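Local coordinates for protein geranylgeranyl pyrophosphate synthase (Corynebacterium glutamicum, PDB 3LK5) that probably joins short isoprenoid diphosphates into longer prenyl chains with the help of magnesium, at residues A[65-78]-A[219-232]. Numbering follows the deposited sequence.
Sequences IRPLYAWAGFLAAQ and YTIARPLHLGASIA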
ATOM      1  N   ILE A  65      20.194  -3.124  -1.369  1.00 26.28           N
ATOM      2  CA  ILE A  65      20.871  -1.988  -2.026  1.00 27.46           C
ATOM      3  C   ILE A  65      20.229  -0.655  -1.615  1.00 25.23           C
ATOM      4  O   ILE A  65      20.910   0.371  -1.455  1.00 25.03           O
ATOM      5  CB  ILE A  65      20.866  -2.166  -3.580  1.00 30.68           C
ATOM      6  CG1 ILE A  65      21.816  -1.165  -4.240  1.00 41.76           C
ATOM      7  CG2 ILE A  65      19.520  -1.946  -4.173  1.00 40.12           C
ATOM      8  CD1 ILE A  65      23.167  -1.145  -3.582  1.00 36.75           C
ATOM      9  N   ARG A  66      18.901  -0.668  -1.414  1.00 25.09           N
ATOM     10  CA  ARG A  66      18.211   0.588  -1.100  1.00 24.92           C
ATOM     11  C   ARG A  66      18.540   1.077   0.310  1.00 23.44           C
ATOM     12  O   ARG A  66      18.940   2.218   0.459  1.00 24.59           O
ATOM     13  CB  ARG A  66      16.684   0.529  -1.418  1.00 25.55           C
ATOM     14  CG  ARG A  66      16.405   0.302  -2.906  1.00 28.69           C
ATOM     15  CD  ARG A  66      14.940  -0.031  -3.226  1.00 27.87           C
ATOM     16  NE  ARG A  66      14.863  -0.437  -4.630  1.00 30.22           N
ATOM     17  CZ  ARG A  66      15.197  -1.640  -5.096  1.00 29.50           C
ATOM     18  NH1 ARG A  66      15.600  -2.595  -4.280  1.00 31.25           N
ATOM     19  NH2 ARG A  66      15.121  -1.882  -6.402  1.00 32.21           N
ATOM     20  N   PRO A  67      18.435   0.208   1.352  1.00 23.45           N
ATOM     21  CA  PRO A  67      18.912   0.641   2.668  1.00 23.93           C
ATOM     22  C   PRO A  67      20.384   0.985   2.644  1.00 23.67           C
ATOM     23  O   PRO A  67      20.819   1.904   3.327  1.00 23.79           O
ATOM     24  CB  PRO A  67      18.729  -0.612   3.558  1.00 24.36           C
ATOM     25  CG  PRO A  67      17.639  -1.384   2.909  1.00 23.19           C
ATOM     26  CD  PRO A  67      17.783  -1.111   1.408  1.00 23.41           C
ATOM     27  N   LEU A  68      21.158   0.261   1.853  1.00 24.28           N
ATOM     28  CA  LEU A  68      22.600   0.595   1.756  1.00 25.12           C
ATOM     29  C   LEU A  68      22.847   2.024   1.234  1.00 23.84           C
ATOM     30  O   LEU A  68      23.669   2.767   1.766  1.00 23.55           O
ATOM     31  CB  LEU A  68      23.290  -0.427   0.854  1.00 27.77           C
ATOM     32  CG  LEU A  68      24.828  -0.324   0.744  1.00 42.09           C
ATOM     33  CD1 LEU A  68      25.597  -0.177   2.105  1.00 30.12           C
ATOM     34  CD2 LEU A  68      25.305  -1.545  -0.046  1.00 30.59           C
ATOM     35  N   TYR A  69      22.098   2.427   0.209  1.00 24.61           N
ATOM     36  CA  TYR A  69      22.195   3.789  -0.296  1.00 24.46           C
ATOM     37  C   TYR A  69      21.665   4.825   0.674  1.00 23.86           C
ATOM     38  O   TYR A  69      22.244   5.899   0.769  1.00 24.67           O
ATOM     39  CB  TYR A  69      21.552   3.941  -1.698  1.00 24.57           C
ATOM     40  CG  TYR A  69      22.527   3.631  -2.820  1.00 24.58           C
ATOM     41  CD1 TYR A  69      22.267   2.616  -3.723  1.00 24.73           C
ATOM     42  CD2 TYR A  69      23.716   4.379  -2.965  1.00 25.80           C
ATOM     43  CE1 TYR A  69      23.157   2.335  -4.763  1.00 26.89           C
ATOM     44  CE2 TYR A  69      24.594   4.121  -3.988  1.00 25.97           C
ATOM     45  CZ  TYR A  69      24.303   3.107  -4.893  1.00 26.23           C
ATOM     46  OH  TYR A  69      25.181   2.856  -5.930  1.00 28.95           O
ATOM     47  N   ALA A  70      20.570   4.534   1.392  1.00 22.78           N
ATOM     48  CA  ALA A  70      20.109   5.454   2.414  1.00 22.52           C
ATOM     49  C   ALA A  70      21.199   5.677   3.488  1.00 23.28           C
ATOM     50  O   ALA A  70      21.468   6.809   3.914  1.00 23.28           O
ATOM     51  CB  ALA A  70      18.797   4.932   3.061  1.00 23.53           C
ATOM     52  N   TRP A  71      21.806   4.576   3.931  1.00 22.44           N
ATOM     53  CA  TRP A  71      22.884   4.657   4.903  1.00 23.39           C
ATOM     54  C   TRP A  71      24.079   5.463   4.388  1.00 22.44           C
ATOM     55  O   TRP A  71      24.615   6.292   5.097  1.00 22.39           O
ATOM     56  CB  TRP A  71      23.295   3.230   5.325  1.00 25.23           C
ATOM     57  CG  TRP A  71      24.439   3.146   6.323  1.00 26.82           C
ATOM     58  CD1 TRP A  71      25.624   2.470   6.134  1.00 27.96           C
ATOM     59  CD2 TRP A  71      24.490   3.680   7.653  1.00 26.94           C
ATOM     60  NE1 TRP A  71      26.417   2.592   7.246  1.00 27.23           N
ATOM     61  CE2 TRP A  71      25.749   3.315   8.198  1.00 27.93           C
ATOM     62  CE3 TRP A  71      23.607   4.432   8.438  1.00 27.37           C
ATOM     63  CZ2 TRP A  71      26.155   3.704   9.483  1.00 28.63           C
ATOM     64  CZ3 TRP A  71      24.002   4.819   9.722  1.00 28.29           C
ATOM     65  CH2 TRP A  71      25.277   4.444  10.229  1.00 28.80           C
ATOM     66  N   ALA A  72      24.450   5.235   3.141  1.00 23.44           N
ATOM     67  CA  ALA A  72      25.542   5.982   2.512  1.00 23.36           C
ATOM     68  C   ALA A  72      25.216   7.456   2.421  1.00 23.21           C
ATOM     69  O   ALA A  72      26.102   8.293   2.604  1.00 24.12           O
ATOM     70  CB  ALA A  72      25.822   5.423   1.130  1.00 23.89           C
ATOM     71  N   GLY A  73      23.968   7.785   2.097  1.00 20.90           N
ATOM     72  CA  GLY A  73      23.543   9.204   2.089  1.00 21.98           C
ATOM     73  C   GLY A  73      23.649   9.874   3.444  1.00 22.29           C
ATOM     74  O   GLY A  73      24.096  11.037   3.568  1.00 22.83           O
ATOM     75  N   PHE A  74      23.256   9.141   4.476  1.00 22.34           N
ATOM     76  CA  PHE A  74      23.403   9.621   5.862  1.00 22.53           C
ATOM     77  C   PHE A  74      24.878   9.867   6.187  1.00 23.24           C
ATOM     78  O   PHE A  74      25.233  10.927   6.714  1.00 23.90           O
ATOM     79  CB  PHE A  74      22.790   8.597   6.837  1.00 23.16           C
ATOM     80  CG  PHE A  74      22.960   8.959   8.292  1.00 25.27           C
ATOM     81  CD1 PHE A  74      22.100   9.864   8.903  1.00 24.31           C
ATOM     82  CD2 PHE A  74      23.994   8.382   9.044  1.00 24.37           C
ATOM     83  CE1 PHE A  74      22.256  10.218  10.244  1.00 25.27           C
ATOM     84  CE2 PHE A  74      24.171   8.712  10.380  1.00 25.60           C
ATOM     85  CZ  PHE A  74      23.302   9.653  10.987  1.00 25.62           C
ATOM     86  N   LEU A  75      25.734   8.908   5.853  1.00 23.34           N
ATOM     87  CA  LEU A  75      27.154   9.043   6.164  1.00 24.56           C
ATOM     88  C   LEU A  75      27.795  10.184   5.344  1.00 25.91           C
ATOM     89  O   LEU A  75      28.624  10.921   5.863  1.00 27.55           O
ATOM     90  CB  LEU A  75      27.905   7.739   5.904  1.00 25.93           C
ATOM     91  CG  LEU A  75      27.534   6.552   6.807  1.00 29.59           C
ATOM     92  CD1 LEU A  75      28.332   5.342   6.361  1.00 28.09           C
ATOM     93  CD2 LEU A  75      27.769   6.870   8.295  1.00 27.79           C
ATOM     94  N   ALA A  76      27.417  10.306   4.078  1.00 25.62           N
ATOM     95  CA  ALA A  76      27.919  11.392   3.227  1.00 27.48           C
ATOM     96  C   ALA A  76      27.618  12.790   3.808  1.00 30.15           C
ATOM     97  O   ALA A  76      28.471  13.693   3.728  1.00 30.47           O
ATOM     98  CB  ALA A  76      27.388  11.256   1.784  1.00 27.34           C
ATOM     99  N   ALA A  77      26.438  12.955   4.408  1.00 30.97           N
ATOM    100  CA  ALA A  77      25.988  14.234   4.970  1.00 34.27           C
ATOM    101  C   ALA A  77      26.434  14.438   6.395  1.00 38.66           C
ATOM    102  O   ALA A  77      26.489  15.551   6.892  1.00 38.58           O
ATOM    103  CB  ALA A  77      24.470  14.308   4.935  1.00 34.00           C
ATOM    104  N   GLN A  78      26.675  13.343   7.092  1.00 43.33           N
ATOM    105  CA  GLN A  78      26.862  13.434   8.530  1.00 46.23           C
ATOM    106  C   GLN A  78      28.303  13.847   8.722  1.00 50.58           C
ATOM    107  O   GLN A  78      28.659  14.388   9.763  1.00 52.25           O
ATOM    108  CB  GLN A  78      26.541  12.103   9.207  1.00 44.32           C
ATOM    109  CG  GLN A  78      26.159  12.257  10.659  1.00 54.81           C
ATOM    110  CD  GLN A  78      26.826  11.239  11.553  1.00 42.96           C
ATOM    111  OE1 GLN A  78      26.482  11.119  12.725  1.00 55.13           O
ATOM    112  NE2 GLN A  78      27.795  10.501  11.009  1.00 54.88           N
ATOM    113  N   TYR A 219      13.868   5.411  -7.487  1.00 25.94           N
ATOM    114  CA  TYR A 219      13.448   4.480  -6.464  1.00 26.32           C
ATOM    115  C   TYR A 219      14.623   3.785  -5.765  1.00 26.20           C
ATOM    116  O   TYR A 219      14.621   3.585  -4.553  1.00 25.89           O
ATOM    117  CB  TYR A 219      12.551   3.436  -7.143  1.00 26.85           C
ATOM    118  CG  TYR A 219      12.200   2.280  -6.257  1.00 28.04           C
ATOM    119  CD1 TYR A 219      11.659   2.508  -4.971  1.00 28.24           C
ATOM    120  CD2 TYR A 219      12.352   0.967  -6.703  1.00 27.62           C
ATOM    121  CE1 TYR A 219      11.321   1.449  -4.154  1.00 27.10           C
ATOM    122  CE2 TYR A 219      11.993  -0.110  -5.918  1.00 27.70           C
ATOM    123  CZ  TYR A 219      11.474   0.146  -4.642  1.00 29.31           C
ATOM    124  OH  TYR A 219      11.152  -0.891  -3.825  1.00 29.01           O
ATOM    125  N   THR A 220      15.643   3.431  -6.536  1.00 24.54           N
ATOM    126  CA  THR A 220      16.644   2.485  -6.032  1.00 25.46           C
ATOM    127  C   THR A 220      17.867   3.177  -5.473  1.00 25.09           C
ATOM    128  O   THR A 220      18.501   2.664  -4.534  1.00 26.25           O
ATOM    129  CB  THR A 220      17.041   1.489  -7.161  1.00 25.87           C
ATOM    130  OG1 THR A 220      15.858   0.795  -7.586  1.00 27.41           O
ATOM    131  CG2 THR A 220      18.149   0.483  -6.707  1.00 25.55           C
ATOM    132  N   ILE A 221      18.196   4.332  -6.044  1.00 24.70           N
ATOM    133  CA  ILE A 221      19.411   5.004  -5.673  1.00 23.15           C
ATOM    134  C   ILE A 221      19.238   6.445  -5.268  1.00 22.54           C
ATOM    135  O   ILE A 221      19.678   6.839  -4.172  1.00 22.16           O
ATOM    136  CB  ILE A 221      20.499   4.935  -6.849  1.00 21.71           C
ATOM    137  CG1 ILE A 221      20.652   3.488  -7.315  1.00 25.02           C
ATOM    138  CG2 ILE A 221      21.844   5.567  -6.331  1.00 24.09           C
ATOM    139  CD1 ILE A 221      22.030   3.197  -8.123  1.00 24.73           C
ATOM    140  N   ALA A 222      18.632   7.256  -6.137  1.00 22.16           N
ATOM    141  CA  ALA A 222      18.592   8.693  -5.848  1.00 21.92           C
ATOM    142  C   ALA A 222      17.772   9.041  -4.611  1.00 21.21           C
ATOM    143  O   ALA A 222      18.242   9.779  -3.739  1.00 20.44           O
ATOM    144  CB  ALA A 222      18.081   9.517  -7.063  1.00 22.38           C
ATOM    145  N   ARG A 223      16.550   8.539  -4.533  1.00 22.14           N
ATOM    146  CA  ARG A 223      15.765   8.870  -3.352  1.00 21.93           C
ATOM    147  C   ARG A 223      16.272   8.210  -2.044  1.00 22.25           C
ATOM    148  O   ARG A 223      16.198   8.857  -1.011  1.00 23.52           O
ATOM    149  CB  ARG A 223      14.247   8.636  -3.533  1.00 22.39           C
ATOM    150  CG  ARG A 223      13.566   9.511  -4.615  1.00 23.21           C
ATOM    151  CD  ARG A 223      13.664  10.987  -4.292  1.00 23.62           C
ATOM    152  NE  ARG A 223      12.830  11.770  -5.234  1.00 24.92           N
ATOM    153  CZ  ARG A 223      12.869  13.096  -5.328  1.00 27.25           C
ATOM    154  NH1 ARG A 223      13.657  13.824  -4.523  1.00 26.16           N
ATOM    155  NH2 ARG A 223      12.078  13.728  -6.201  1.00 27.31           N
ATOM    156  N   PRO A 224      16.754   6.941  -2.072  1.00 22.01           N
ATOM    157  CA  PRO A 224      17.362   6.446  -0.815  1.00 21.39           C
ATOM    158  C   PRO A 224      18.513   7.366  -0.368  1.00 21.21           C
ATOM    159  O   PRO A 224      18.604   7.674   0.796  1.00 20.47           O
ATOM    160  CB  PRO A 224      17.860   5.033  -1.210  1.00 20.62           C
ATOM    161  CG  PRO A 224      16.726   4.567  -2.169  1.00 22.82           C
ATOM    162  CD  PRO A 224      16.556   5.841  -3.046  1.00 21.81           C
ATOM    163  N   LEU A 225      19.387   7.799  -1.286  1.00 20.34           N
ATOM    164  CA  LEU A 225      20.484   8.727  -0.893  1.00 21.21           C
ATOM    165  C   LEU A 225      19.915   9.998  -0.296  1.00 22.22           C
ATOM    166  O   LEU A 225      20.389  10.487   0.729  1.00 22.12           O
ATOM    167  CB  LEU A 225      21.341   9.159  -2.112  1.00 21.07           C
ATOM    168  CG  LEU A 225      22.332   8.034  -2.509  1.00 22.88           C
ATOM    169  CD1 LEU A 225      22.859   8.254  -3.961  1.00 22.46           C
ATOM    170  CD2 LEU A 225      23.490   7.863  -1.514  1.00 22.47           C
ATOM    171  N   HIS A 226      18.916  10.546  -0.991  1.00 22.50           N
ATOM    172  CA  HIS A 226      18.228  11.754  -0.538  1.00 22.36           C
ATOM    173  C   HIS A 226      17.660  11.553   0.872  1.00 22.23           C
ATOM    174  O   HIS A 226      17.850  12.390   1.755  1.00 20.80           O
ATOM    175  CB  HIS A 226      17.118  12.122  -1.563  1.00 21.31           C
ATOM    176  CG  HIS A 226      16.471  13.448  -1.311  1.00 21.59           C
ATOM    177  ND1 HIS A 226      15.419  13.922  -2.074  1.00 22.15           N
ATOM    178  CD2 HIS A 226      16.687  14.374  -0.345  1.00 21.19           C
ATOM    179  CE1 HIS A 226      15.021  15.090  -1.584  1.00 21.23           C
ATOM    180  NE2 HIS A 226      15.779  15.386  -0.544  1.00 22.65           N
ATOM    181  N   LEU A 227      16.984  10.420   1.084  1.00 22.24           N
ATOM    182  CA  LEU A 227      16.395  10.140   2.401  1.00 21.81           C
ATOM    183  C   LEU A 227      17.461  10.137   3.523  1.00 22.41           C
ATOM    184  O   LEU A 227      17.303  10.802   4.569  1.00 22.13           O
ATOM    185  CB  LEU A 227      15.660   8.784   2.321  1.00 20.92           C
ATOM    186  CG  LEU A 227      15.087   8.241   3.631  1.00 22.72           C
ATOM    187  CD1 LEU A 227      14.006   9.273   4.115  1.00 23.37           C
ATOM    188  CD2 LEU A 227      14.502   6.804   3.446  1.00 22.06           C
ATOM    189  N   GLY A 228      18.524   9.369   3.307  1.00 20.75           N
ATOM    190  CA  GLY A 228      19.614   9.288   4.298  1.00 21.10           C
ATOM    191  C   GLY A 228      20.241  10.646   4.543  1.00 22.31           C
ATOM    192  O   GLY A 228      20.469  11.040   5.701  1.00 21.88           O
ATOM    193  N   ALA A 229      20.508  11.386   3.464  1.00 22.41           N
ATOM    194  CA  ALA A 229      21.080  12.736   3.624  1.00 22.41           C
ATOM    195  C   ALA A 229      20.166  13.705   4.364  1.00 22.06           C
ATOM    196  O   ALA A 229      20.646  14.499   5.196  1.00 21.76           O
ATOM    197  CB  ALA A 229      21.557  13.335   2.250  1.00 22.51           C
ATOM    198  N   SER A 230      18.855  13.637   4.096  1.00 22.58           N
ATOM    199  CA  SER A 230      17.881  14.487   4.803  1.00 23.03           C
ATOM    200  C   SER A 230      17.839  14.155   6.288  1.00 22.37           C
ATOM    201  O   SER A 230      17.766  15.054   7.124  1.00 22.88           O
ATOM    202  CB  SER A 230      16.471  14.308   4.186  1.00 23.60           C
ATOM    203  OG  SER A 230      16.470  14.905   2.893  1.00 24.58           O
ATOM    204  N   ILE A 231      17.937  12.871   6.617  1.00 23.08           N
ATOM    205  CA  ILE A 231      17.934  12.458   8.053  1.00 23.75           C
ATOM    206  C   ILE A 231      19.115  13.120   8.783  1.00 23.51           C
ATOM    207  O   ILE A 231      18.962  13.621   9.919  1.00 23.15           O
ATOM    208  CB  ILE A 231      17.949  10.935   8.196  1.00 23.88           C
ATOM    209  CG1 ILE A 231      16.614  10.368   7.699  1.00 25.26           C
ATOM    210  CG2 ILE A 231      18.202  10.482   9.701  1.00 23.69           C
ATOM    211  CD1 ILE A 231      16.622   8.846   7.479  1.00 25.86           C
ATOM    212  N   ALA A 232      20.255  13.188   8.085  1.00 22.84           N
ATOM    213  CA  ALA A 232      21.500  13.767   8.636  1.00 26.00           C
ATOM    214  C   ALA A 232      21.542  15.286   8.553  1.00 27.30           C
ATOM    215  O   ALA A 232      22.450  15.902   9.103  1.00 28.46           O
ATOM    216  CB  ALA A 232      22.726  13.173   7.922  1.00 25.87           C
TER
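Gly-73 and Gly-228 let helix 65-78 and segment 219-232 of helix 205-231 come together backbone to backbone, their axes 6.3 Å apart and crossing at -42°. Each glycine sits where a CB would collide with the backbone of the other helix. The Leu-225 carbonyl takes that place at Gly-73, and Ala-70 O takes it at Gly-228, 3.1 Å from Gly-228 CA. A further CA-H...O contact joins Ala-70 CA to Pro-224 O at 3.1 Å; with two more, from Phe-74 and Ala-229, they run along the seam.

Side chains interlock around the glycines. The CG2 branch of Ile-221 plugs the centre of one face of the Tyr-69 ring, 3.7 Å from its centroid, while CD1 of the same isoleucine rests against CE1. Leu-225 CD2 presses against Tyr-69 O at 3.3 Å, beside Gly-73 N. At the far end the CB of Ala-232, a small methyl knob, nestles between Ala-77 CB and Phe-74 CD1, 3.5 Å from the latter.

Near the start, Arg-66 stretches out from CG to NE and lays NE over the Tyr-219 ring; its NH2 makes a weak hydrogen bond to Thr-220 OG1 (3.0 Å, 129°). Tyr-219 OH is hydrogen-bonded to Gln-101 OE1, and the Tyr-219 side chain is about 7 Å from that of Asp-108, a magnesium-binding residue, though no metal is bound here.

Around this buried pair, helix 87-111 meets Arg-66 and Ile-231, helix 236-263 packs on Ile-221, Leu-225 and Ala-77, and helix 355-369 covers Ile-65 and Tyr-69, within the all-helical prenyl synthase fold.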